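Local atomic coordinates of serpin (Taeniopygia guttata, PDB entry 5HGC), a protein that binds cortisol and, as a member of the serpin family, probably inhibits serine proteases. Residues 144-147 and 148-152; 177-180 and 181-185; 349-352 and 353-357; 54-57 and 58-61. All blocks are in the same frame, centred on the assembly; numbering follows the deposited sequence. Where two conformers were deposited one is given.

Contact 1: residues 144-147 and 148-152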
loop_
_atom_site.group_PDB
_atom_site.type_symbol
_atom_site.label_atom_id
_atom_site.label_comp_id
_atom_site.label_asym_id
_atom_site.label_seq_id
_atom_site.Cartn_x
_atom_site.Cartn_y
_atom_site.Cartn_z
ATOM N N ASP A 144 8.455 -15.685 -12.485
ATOM C CA ASP A 144 9.627 -15.156 -13.148
ATOM C C ASP A 144 9.392 -13.731 -13.613
ATOM O O ASP A 144 10.327 -12.900 -13.612
ATOM C CB ASP A 144 10.007 -16.022 -14.337
ATOM C CG ASP A 144 10.620 -17.364 -13.914
ATOM O OD1 ASP A 144 10.960 -17.536 -12.708
ATOM O OD2 ASP A 144 10.749 -18.244 -14.795
ATOM N N TYR A 145 8.142 -13.459 -14.001
ATOM C CA TYR A 145 7.767 -12.156 -14.475
ATOM C C TYR A 145 7.854 -11.138 -13.335
ATOM O O TYR A 145 8.502 -10.060 -13.497
ATOM C CB TYR A 145 6.394 -12.197 -15.100
ATOM C CG TYR A 145 5.835 -10.835 -15.295
ATOM C CD1 TYR A 145 6.312 -9.988 -16.329
ATOM C CD2 TYR A 145 4.819 -10.341 -14.408
ATOM C CE1 TYR A 145 5.785 -8.713 -16.481
ATOM C CE2 TYR A 145 4.312 -9.061 -14.547
ATOM C CZ TYR A 145 4.792 -8.276 -15.594
ATOM O OH TYR A 145 4.240 -7.070 -15.754
ATOM N N ILE A 146 7.246 -11.494 -12.193
ATOM C CA ILE A 146 7.277 -10.644 -10.981
ATOM C C ILE A 146 8.697 -10.460 -10.517
ATOM O O ILE A 146 9.087 -9.344 -10.181
ATOM C CB ILE A 146 6.421 -11.168 -9.817
ATOM C CG1 ILE A 146 5.031 -11.626 -10.324
ATOM C CG2 ILE A 146 6.290 -10.119 -8.703
ATOM C CD1 ILE A 146 4.100 -10.551 -10.870
ATOM N N GLU A 147 9.477 -11.531 -10.537
ATOM C CA GLU A 147 10.849 -11.439 -10.119
ATOM C C GLU A 147 11.682 -10.509 -10.998
ATOM O O GLU A 147 12.473 -9.703 -10.490
ATOM C CB GLU A 147 11.474 -12.819 -10.050
ATOM C CG GLU A 147 12.950 -12.797 -9.675
ATOM C CD GLU A 147 13.480 -14.197 -9.507
ATOM O OE1 GLU A 147 12.647 -15.144 -9.519
ATOM O OE2 GLU A 147 14.716 -14.346 -9.358
ATOM N N ARG A 148 11.492 -10.608 -12.301
ATOM C CA ARG A 148 12.327 -9.870 -13.213
ATOM C C ARG A 148 11.950 -8.389 -13.147
ATOM O O ARG A 148 12.813 -7.502 -13.182
ATOM C CB ARG A 148 12.197 -10.438 -14.632
ATOM C CG ARG A 148 13.226 -9.869 -15.563
ATOM C CD ARG A 148 13.549 -10.774 -16.729
ATOM N NE ARG A 148 14.636 -10.150 -17.492
ATOM C CZ ARG A 148 15.200 -10.618 -18.611
ATOM N NH1 ARG A 148 14.826 -11.773 -19.195
ATOM N NH2 ARG A 148 16.171 -9.898 -19.157
ATOM N N LYS A 149 10.648 -8.156 -13.018
ATOM C CA LYS A 149 10.030 -6.836 -13.014
ATOM C C LYS A 149 10.504 -6.075 -11.750
ATOM O O LYS A 149 10.656 -4.862 -11.779
ATOM C CB LYS A 149 8.494 -7.041 -13.071
ATOM C CG LYS A 149 7.619 -6.071 -13.858
ATOM C CD LYS A 149 8.257 -5.430 -15.077
ATOM C CE LYS A 149 7.243 -4.634 -15.891
ATOM N NZ LYS A 149 6.707 -3.302 -15.446
ATOM N N THR A 150 10.808 -6.798 -10.669
ATOM C CA THR A 150 11.098 -6.166 -9.381
ATOM C C THR A 150 12.572 -6.248 -9.056
ATOM O O THR A 150 12.964 -6.099 -7.905
ATOM C CB THR A 150 10.244 -6.712 -8.184
ATOM O OG1 THR A 150 10.563 -8.072 -7.914
ATOM C CG2 THR A 150 8.741 -6.583 -8.437
ATOM N N HIS A 151 13.387 -6.461 -10.086
ATOM C CA HIS A 151 14.851 -6.637 -9.939
ATOM C C HIS A 151 15.206 -7.574 -8.791
ATOM O O HIS A 151 16.157 -7.341 -8.076
ATOM C CB HIS A 151 15.588 -5.285 -9.877
ATOM C CG HIS A 151 15.449 -4.483 -11.136
ATOM N ND1 HIS A 151 15.653 -3.127 -11.183
ATOM C CD2 HIS A 151 15.082 -4.845 -12.392
ATOM C CE1 HIS A 151 15.440 -2.690 -12.415
ATOM N NE2 HIS A 151 15.093 -3.713 -13.169
ATOM N N GLY A 152 14.399 -8.617 -8.616
ATOM C CA GLY A 152 14.710 -9.636 -7.681
ATOM C C GLY A 152 13.987 -9.476 -6.391
ATOM O O GLY A 152 13.851 -10.443 -5.679
#
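Lys149 runs alongside the Tyr145 ring one helical turn on, both chains heading the same direction. The lysine chain touches the phenol end of the ring. Lys149 CG is 4.0 Å from Tyr145 CZ, and Lys149 CE is 3.9 Å from Tyr145 OH. The bend at chi2 of Lys149 (31°) turns the chain so that CE comes alongside the hydroxyl. Tyr145 OH is itself hydrogen-bonded to Glu126, and the ring meets Phe128 edge to face. With a leucine in place of Tyr145, Glu126 would probably lose its hydroxyl partner and the lysine chain would be freer to turn. Ile146 and Thr150 add a looser apolar touch between their CG2 atoms, 4.3 Å apart. Both side chains also pack on Phe172 of strand 167-176. This is the helix that lies across the large beta-sheet in serpins, and here it ends in a Schellman motif. His151, with positive phi (45°), is its C-prime residue. Gly152 N bonds to Glu147 O at 2.9 Å, in the carbonyl plane, and His151 N makes a weak bond to Arg148 O. Ordinary helical bonds precede this end: Arg148 N to Asp144 O at 2.9 Å and Lys149 N to Tyr145 O at 2.9 Å. Thr150 N makes weak bonds to both Ile146 O and Glu147 O. Thr150 OG1 lies 3.0 Å from Ile146 O and is also hydrogen-bonded to Ile154 N, just past the turn.

Contact 2: residues 177-180 and 181-185. Unlike the reference sequence in segment 177-180: Ser178 (reference Asn).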
loop_
_atom_site.group_PDB
_atom_site.type_symbol
_atom_site.label_atom_id
_atom_site.label_comp_id
_atom_site.label_asym_id
_atom_site.label_seq_id
_atom_site.Cartn_x
_atom_site.Cartn_y
_atom_site.Cartn_z
ATOM N N GLY A 177 12.848 3.317 1.225
ATOM C CA GLY A 177 13.038 4.736 1.174
ATOM C C GLY A 177 14.454 5.084 1.569
ATOM O O GLY A 177 15.108 4.348 2.325
ATOM N N SER A 178 14.922 6.223 1.092
ATOM C CA SER A 178 16.068 6.823 1.735
ATOM C C SER A 178 15.638 7.876 2.807
ATOM O O SER A 178 14.874 8.822 2.504
ATOM C CB SER A 178 16.977 7.440 0.682
ATOM O OG SER A 178 18.176 7.847 1.284
ATOM N N TRP A 179 16.144 7.712 4.030
ATOM C CA TRP A 179 15.774 8.587 5.141
ATOM C C TRP A 179 16.293 10.016 5.000
ATOM O O TRP A 179 17.490 10.196 4.760
ATOM C CB TRP A 179 16.291 8.016 6.466
ATOM C CG TRP A 179 15.553 6.822 6.928
ATOM C CD1 TRP A 179 16.108 5.605 7.281
ATOM C CD2 TRP A 179 14.126 6.698 7.125
ATOM N NE1 TRP A 179 15.094 4.736 7.642
ATOM C CE2 TRP A 179 13.879 5.381 7.567
ATOM C CE3 TRP A 179 13.032 7.558 6.929
ATOM C CZ2 TRP A 179 12.568 4.901 7.854
ATOM C CZ3 TRP A 179 11.714 7.074 7.228
ATOM C CH2 TRP A 179 11.505 5.759 7.669
ATOM N N GLU A 180 15.437 11.026 5.192
ATOM C CA GLU A 180 15.955 12.419 5.209
ATOM C C GLU A 180 17.010 12.607 6.318
ATOM O O GLU A 180 18.029 13.228 6.069
ATOM C CB GLU A 180 14.846 13.443 5.323
ATOM C CG GLU A 180 15.301 14.887 5.190
ATOM C CD GLU A 180 14.221 15.872 5.606
ATOM O OE1 GLU A 180 14.040 16.113 6.846
ATOM O OE2 GLU A 180 13.544 16.386 4.678
ATOM N N LYS A 181 16.747 12.020 7.497
ATOM C CA LYS A 181 17.613 11.988 8.654
ATOM C C LYS A 181 18.029 10.545 8.879
ATOM O O LYS A 181 17.281 9.733 9.433
ATOM C CB LYS A 181 16.870 12.548 9.860
ATOM C CG LYS A 181 16.805 14.078 9.889
ATOM C CD LYS A 181 15.564 14.545 10.643
ATOM C CE LYS A 181 15.739 15.898 11.304
ATOM N NZ LYS A 181 16.698 15.791 12.459
ATOM N N PRO A 182 19.215 10.175 8.413
ATOM C CA PRO A 182 19.669 8.765 8.595
ATOM C C PRO A 182 19.884 8.371 10.050
ATOM O O PRO A 182 20.239 9.224 10.873
ATOM C CB PRO A 182 21.015 8.735 7.907
ATOM C CG PRO A 182 21.422 10.170 7.791
ATOM C CD PRO A 182 20.157 10.970 7.626
ATOM N N PHE A 183 19.637 7.100 10.365
ATOM C CA PHE A 183 20.029 6.512 11.645
ATOM C C PHE A 183 21.541 6.240 11.549
ATOM O O PHE A 183 22.034 5.979 10.452
ATOM C CB PHE A 183 19.236 5.235 11.909
ATOM C CG PHE A 183 17.742 5.449 12.045
ATOM C CD1 PHE A 183 16.923 5.641 10.911
ATOM C CD2 PHE A 183 17.136 5.429 13.321
ATOM C CE1 PHE A 183 15.550 5.812 11.047
ATOM C CE2 PHE A 183 15.757 5.601 13.462
ATOM C CZ PHE A 183 14.960 5.791 12.327
ATOM N N GLU A 184 22.292 6.360 12.654
ATOM C CA GLU A 184 23.750 6.093 12.602
ATOM C C GLU A 184 23.937 4.591 12.769
ATOM O O GLU A 184 23.545 4.017 13.805
ATOM C CB GLU A 184 24.500 6.883 13.680
ATOM N N ALA A 185 24.494 3.945 11.751
ATOM C CA ALA A 185 24.603 2.469 11.781
ATOM C C ALA A 185 25.519 1.929 12.877
ATOM O O ALA A 185 25.262 0.843 13.379
ATOM C CB ALA A 185 24.958 1.873 10.421
#
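Trp179 and Phe183 form a T-shaped pair across a short loop, with the edge of the phenylalanine toward the face of the indole. The path of the tryptophan begins at CB, which lies 3.6 Å from Lys181 O. The CB bond points at the following residues, and CG anti to the carbonyl carbon (chi1 -72°) sets the ring beside Phe183. At CD1 the indole meets Phe183, whose CD1 is 3.7 Å away. That indole CD1 lies in the plane of the phenylalanine ring, at its edge. NE1 comes next and is 3.6 Å from Phe183 CE1, which stands over the indole face, nearer its border than its centre. CE2 is a little farther, 3.9 Å from the same Phe183 CE1. The five-membered ring and the phenyl ring have centroids 5.1 Å apart, with their planes at 67°. The N-H of the indole makes a weak hydrogen bond to Asp326 O, so this buried polar atom has a partner. The benzo end continues to Met357. Replacing Trp179 by an alanine would remove the face under Phe183 and is likely to open a gap beside Asp326 and Tyr229. Glu180 and Lys181 are exposed, and Pro182 CD rests 3.5 Å from Glu180 O. The loop lies at the end of strand 167-176 of sheet A, in what serpins call the breach. Tyr229 stacks on the indole. Leu227 of strand 222-228 touches both rings, and Met206 and Gln208 of strand 200-209 pack on Phe183.

Contact 3: residues 349-352 and 353-357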
loop_
_atom_site.group_PDB
_atom_site.type_symbol
_atom_site.label_atom_id
_atom_site.label_comp_id
_atom_site.label_asym_id
_atom_site.label_seq_id
_atom_site.Cartn_x
_atom_site.Cartn_y
_atom_site.Cartn_z
ATOM N N ILE A 349 11.662 7.523 22.706
ATOM C CA ILE A 349 10.557 6.718 22.133
ATOM C C ILE A 349 11.170 5.474 21.504
ATOM O O ILE A 349 12.100 5.563 20.692
ATOM C CB ILE A 349 9.753 7.453 21.032
ATOM C CG1 ILE A 349 9.269 8.850 21.499
ATOM C CG2 ILE A 349 8.590 6.600 20.498
ATOM C CD1 ILE A 349 8.382 8.875 22.733
ATOM N N GLU A 350 10.661 4.313 21.903
ATOM C CA GLU A 350 11.219 3.058 21.438
ATOM C C GLU A 350 10.140 2.162 20.819
ATOM O O GLU A 350 9.222 1.738 21.493
ATOM C CB GLU A 350 11.961 2.356 22.569
ATOM C CG GLU A 350 12.414 0.970 22.156
ATOM C CD GLU A 350 13.402 0.332 23.100
ATOM O OE1 GLU A 350 13.316 0.598 24.332
ATOM O OE2 GLU A 350 14.247 -0.435 22.571
ATOM N N PHE A 351 10.222 1.903 19.521
ATOM C CA PHE A 351 9.193 1.078 18.885
ATOM C C PHE A 351 9.578 -0.366 19.130
ATOM O O PHE A 351 10.314 -0.983 18.361
ATOM C CB PHE A 351 9.106 1.425 17.402
ATOM C CG PHE A 351 8.339 2.684 17.140
ATOM C CD1 PHE A 351 8.944 3.955 17.349
ATOM C CD2 PHE A 351 7.002 2.620 16.723
ATOM C CE1 PHE A 351 8.227 5.135 17.147
ATOM C CE2 PHE A 351 6.296 3.797 16.507
ATOM C CZ PHE A 351 6.887 5.061 16.731
ATOM N N SER A 352 9.156 -0.890 20.258
ATOM C CA SER A 352 9.648 -2.187 20.645
ATOM C C SER A 352 8.468 -3.061 21.012
ATOM O O SER A 352 8.617 -4.112 21.593
ATOM C CB SER A 352 10.652 -2.061 21.788
ATOM O OG SER A 352 9.972 -1.610 22.937
ATOM N N HIS A 353 7.288 -2.588 20.713
ATOM C CA HIS A 353 6.140 -3.442 20.755
ATOM C C HIS A 353 5.277 -3.144 19.469
ATOM O O HIS A 353 5.674 -2.287 18.656
ATOM C CB HIS A 353 5.458 -3.337 22.120
ATOM C CG HIS A 353 4.895 -1.996 22.419
ATOM N ND1 HIS A 353 5.623 -1.015 23.057
ATOM C CD2 HIS A 353 3.675 -1.458 22.157
ATOM C CE1 HIS A 353 4.876 0.071 23.186
ATOM N NE2 HIS A 353 3.687 -0.169 22.650
ATOM N N PRO A 354 4.163 -3.863 19.233
ATOM C CA PRO A 354 3.542 -3.675 17.918
ATOM C C PRO A 354 3.103 -2.239 17.610
ATOM O O PRO A 354 2.620 -1.521 18.504
ATOM C CB PRO A 354 2.311 -4.601 17.982
ATOM C CG PRO A 354 2.713 -5.652 18.952
ATOM C CD PRO A 354 3.407 -4.847 20.020
ATOM N N PHE A 355 3.266 -1.862 16.333
ATOM C CA PHE A 355 3.040 -0.493 15.841
ATOM C C PHE A 355 2.547 -0.475 14.396
ATOM O O PHE A 355 2.731 -1.445 13.675
ATOM C CB PHE A 355 4.349 0.273 15.930
ATOM C CG PHE A 355 5.452 -0.290 15.063
ATOM C CD1 PHE A 355 6.266 -1.343 15.526
ATOM C CD2 PHE A 355 5.715 0.280 13.777
ATOM C CE1 PHE A 355 7.271 -1.863 14.732
ATOM C CE2 PHE A 355 6.771 -0.200 13.012
ATOM C CZ PHE A 355 7.543 -1.275 13.484
ATOM N N LEU A 356 1.955 0.629 13.977
ATOM C CA LEU A 356 1.639 0.859 12.598
ATOM C C LEU A 356 2.736 1.651 11.925
ATOM O O LEU A 356 3.381 2.526 12.561
ATOM C CB LEU A 356 0.342 1.631 12.467
ATOM C CG LEU A 356 -0.865 1.089 13.226
ATOM C CD1 LEU A 356 -2.103 1.850 12.783
ATOM C CD2 LEU A 356 -1.042 -0.394 12.976
ATOM N N MET A 357 2.966 1.330 10.639
ATOM C CA MET A 357 3.770 2.184 9.772
ATOM C C MET A 357 2.937 2.614 8.524
ATOM O O MET A 357 2.449 1.751 7.736
ATOM C CB MET A 357 5.058 1.506 9.402
ATOM C CG MET A 357 5.883 2.402 8.515
ATOM S SD MET A 357 7.505 1.647 8.386
ATOM C CE MET A 357 8.566 2.912 7.668
#
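Phe351 directs the edge of its ring at the face of Phe355. The planes stand at 78° and the ring centroids are 5.5 Å apart. CD2 of Phe351 does the touching. It is 3.6 Å from Phe355 CB and 3.7 Å from Phe355 CG, so the edge lands near the root of the second ring and not over its middle. Phe355 CB in turn lies in the plane of the Phe351 ring. The CB of Phe351 sits over one face of Phe355. The Phe355 ring takes this place because its CG lies between the backbone N and the carbonyl carbon (chi1 63°). Its edge also has His353 O in plane. Phe273 joins the cluster: its ring meets Phe351 edge to face and Phe355 with planes at about 65°. His353 leaves the turn in another direction, and its NE2 is hydrogen-bonded to Pro240 O. Glu350 makes a salt bridge with Arg191. Phe351 is the centre of an inverse gamma turn, which breaks the chain away from strand 348-350 before strand 355-361 begins. The T-shaped pair thus sits at the link between two sheets of the serpin fold, where the chain passes from sheet C (strand 348-350) to sheet B (strand 355-361).

Contact 4: residues 54-57 and 58-61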
loop_
_atom_site.group_PDB
_atom_site.type_symbol
_atom_site.label_atom_id
_atom_site.label_comp_id
_atom_site.label_asym_id
_atom_site.label_seq_id
_atom_site.Cartn_x
_atom_site.Cartn_y
_atom_site.Cartn_z
ATOM N N ARG A 54 -18.684 -2.503 -17.387
ATOM C CA ARG A 54 -19.894 -1.812 -17.805
ATOM C C ARG A 54 -20.957 -1.938 -16.713
ATOM O O ARG A 54 -20.888 -2.860 -15.870
ATOM C CB ARG A 54 -20.383 -2.324 -19.183
ATOM C CG ARG A 54 -19.458 -2.019 -20.383
ATOM C CD ARG A 54 -19.163 -0.535 -20.743
ATOM N NE ARG A 54 -18.196 -0.410 -21.873
ATOM C CZ ARG A 54 -16.836 -0.397 -21.797
ATOM N NH1 ARG A 54 -16.179 -0.480 -20.620
ATOM N NH2 ARG A 54 -16.107 -0.277 -22.925
ATOM N N SER A 55 -21.914 -0.996 -16.700
ATOM C CA SER A 55 -23.108 -1.118 -15.857
ATOM C C SER A 55 -22.798 -1.273 -14.344
ATOM O O SER A 55 -22.036 -0.481 -13.769
ATOM C CB SER A 55 -24.030 -2.250 -16.388
ATOM O OG SER A 55 -24.677 -1.798 -17.570
ATOM N N ALA A 56 -23.372 -2.303 -13.720
ATOM C CA ALA A 56 -23.327 -2.445 -12.279
ATOM C C ALA A 56 -21.983 -3.001 -11.838
ATOM O O ALA A 56 -21.534 -2.710 -10.713
ATOM C CB ALA A 56 -24.466 -3.335 -11.789
ATOM N N THR A 57 -21.347 -3.799 -12.707
ATOM C CA THR A 57 -19.942 -4.196 -12.471
ATOM C C THR A 57 -19.045 -2.961 -12.290
ATOM O O THR A 57 -18.290 -2.884 -11.344
ATOM C CB THR A 57 -19.400 -5.089 -13.575
ATOM O OG1 THR A 57 -20.291 -6.175 -13.686
ATOM C CG2 THR A 57 -18.010 -5.669 -13.205
ATOM N N GLN A 58 -19.199 -1.999 -13.182
ATOM C CA GLN A 58 -18.388 -0.846 -13.196
ATOM C C GLN A 58 -18.681 0.096 -12.014
ATOM O O GLN A 58 -17.729 0.601 -11.358
ATOM C CB GLN A 58 -18.534 -0.142 -14.534
ATOM C CG GLN A 58 -17.730 1.100 -14.508
ATOM C CD GLN A 58 -17.911 1.928 -15.714
ATOM O OE1 GLN A 58 -18.878 2.666 -15.841
ATOM N NE2 GLN A 58 -16.945 1.855 -16.598
ATOM N N SER A 59 -19.972 0.329 -11.760
ATOM C CA SER A 59 -20.443 1.219 -10.689
ATOM C C SER A 59 -20.000 0.700 -9.308
ATOM O O SER A 59 -19.577 1.499 -8.465
ATOM C CB SER A 59 -21.971 1.390 -10.737
ATOM O OG SER A 59 -22.630 0.312 -10.076
ATOM N N GLN A 60 -20.082 -0.617 -9.096
ATOM C CA GLN A 60 -19.623 -1.228 -7.845
ATOM C C GLN A 60 -18.119 -1.108 -7.634
ATOM O O GLN A 60 -17.657 -0.967 -6.475
ATOM C CB GLN A 60 -19.937 -2.710 -7.778
ATOM C CG GLN A 60 -21.361 -3.066 -7.481
ATOM C CD GLN A 60 -21.574 -4.573 -7.594
ATOM O OE1 GLN A 60 -20.611 -5.368 -7.641
ATOM N NE2 GLN A 60 -22.840 -4.981 -7.633
ATOM N N ILE A 61 -17.350 -1.224 -8.730
ATOM C CA ILE A 61 -15.886 -1.058 -8.632
ATOM C C ILE A 61 -15.612 0.373 -8.126
ATOM O O ILE A 61 -14.964 0.553 -7.120
ATOM C CB ILE A 61 -15.120 -1.382 -9.941
ATOM C CG1 ILE A 61 -15.211 -2.886 -10.246
ATOM C CG2 ILE A 61 -13.635 -1.071 -9.766
ATOM C CD1 ILE A 61 -14.886 -3.247 -11.683
HETATM O O HOH W 1 -18.376 -5.321 -9.636
#
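Thr57 and Ile61 pack on the buried side of the helix, one turn apart. Thr57 CG2 and Ile61 CD1 are 4.2 Å apart, and the same Ile61 CD1 lies 3.4 Å from Thr57 O. OG1 of Thr57 lies beside the backbone N (chi1 -55°), where it bonds to Asp302 N. Thr57 O is gripped twice. Ile61 N donates to it over 3.2 Å, and a water donates to it at 3.0 Å. That water also donates to Gln60 OE1, which accepts from Val294 N and Asp295 N besides. Three donors therefore hold this amide oxygen and should fix the rotation of the amide. The chain of Gln60 is extended, and its CB and CG pass close to Ala56 O, which accepts from Gln60 N at 3.0 Å. The N-terminal side is looser. Ser55 and Ala56 are exposed, and their side chains turn from the following residues. Gln58 N donates to Arg54 O over 3.3 Å, from well above the carbonyl plane, 67° out of it. By contrast, the bond from Ser59 N to Ser55 O, at 3.0 Å, is regular. Gln58 NE2 is hydrogen-bonded to Ala50 O, and Arg54 NH1 to Leu51 O. This is the N-terminal part of helix C of the serpin fold, just after the helix that carries Leu51. The Arg54 side chain is about 5 Å from the bound amino sugar, whose pocket includes Leu51.

Along the chain the order is contact 4, contact 1, contact 2, contact 3. Contacts 2 and 3 are neighbours: their centres are about 17 Å apart, and Trp179 CH2 touches Met357 CE at 4.1 Å. This joins the loop after strand 167-176 to strand 355-361, which carries Phe360 of the cortisol pocket. Contact 1 touches neither, with about 13 Å between its nearest atoms and those of contact 2, yet its helix packs on Phe172 of strand 167-176. Contact 4 lies across the chain's centre from contacts 2 and 3, its centre about 44 Å from that of contact 2. One serpin fold thus holds them at helix C, the helix across sheet A, the breach, and the passage from sheet C to sheet B.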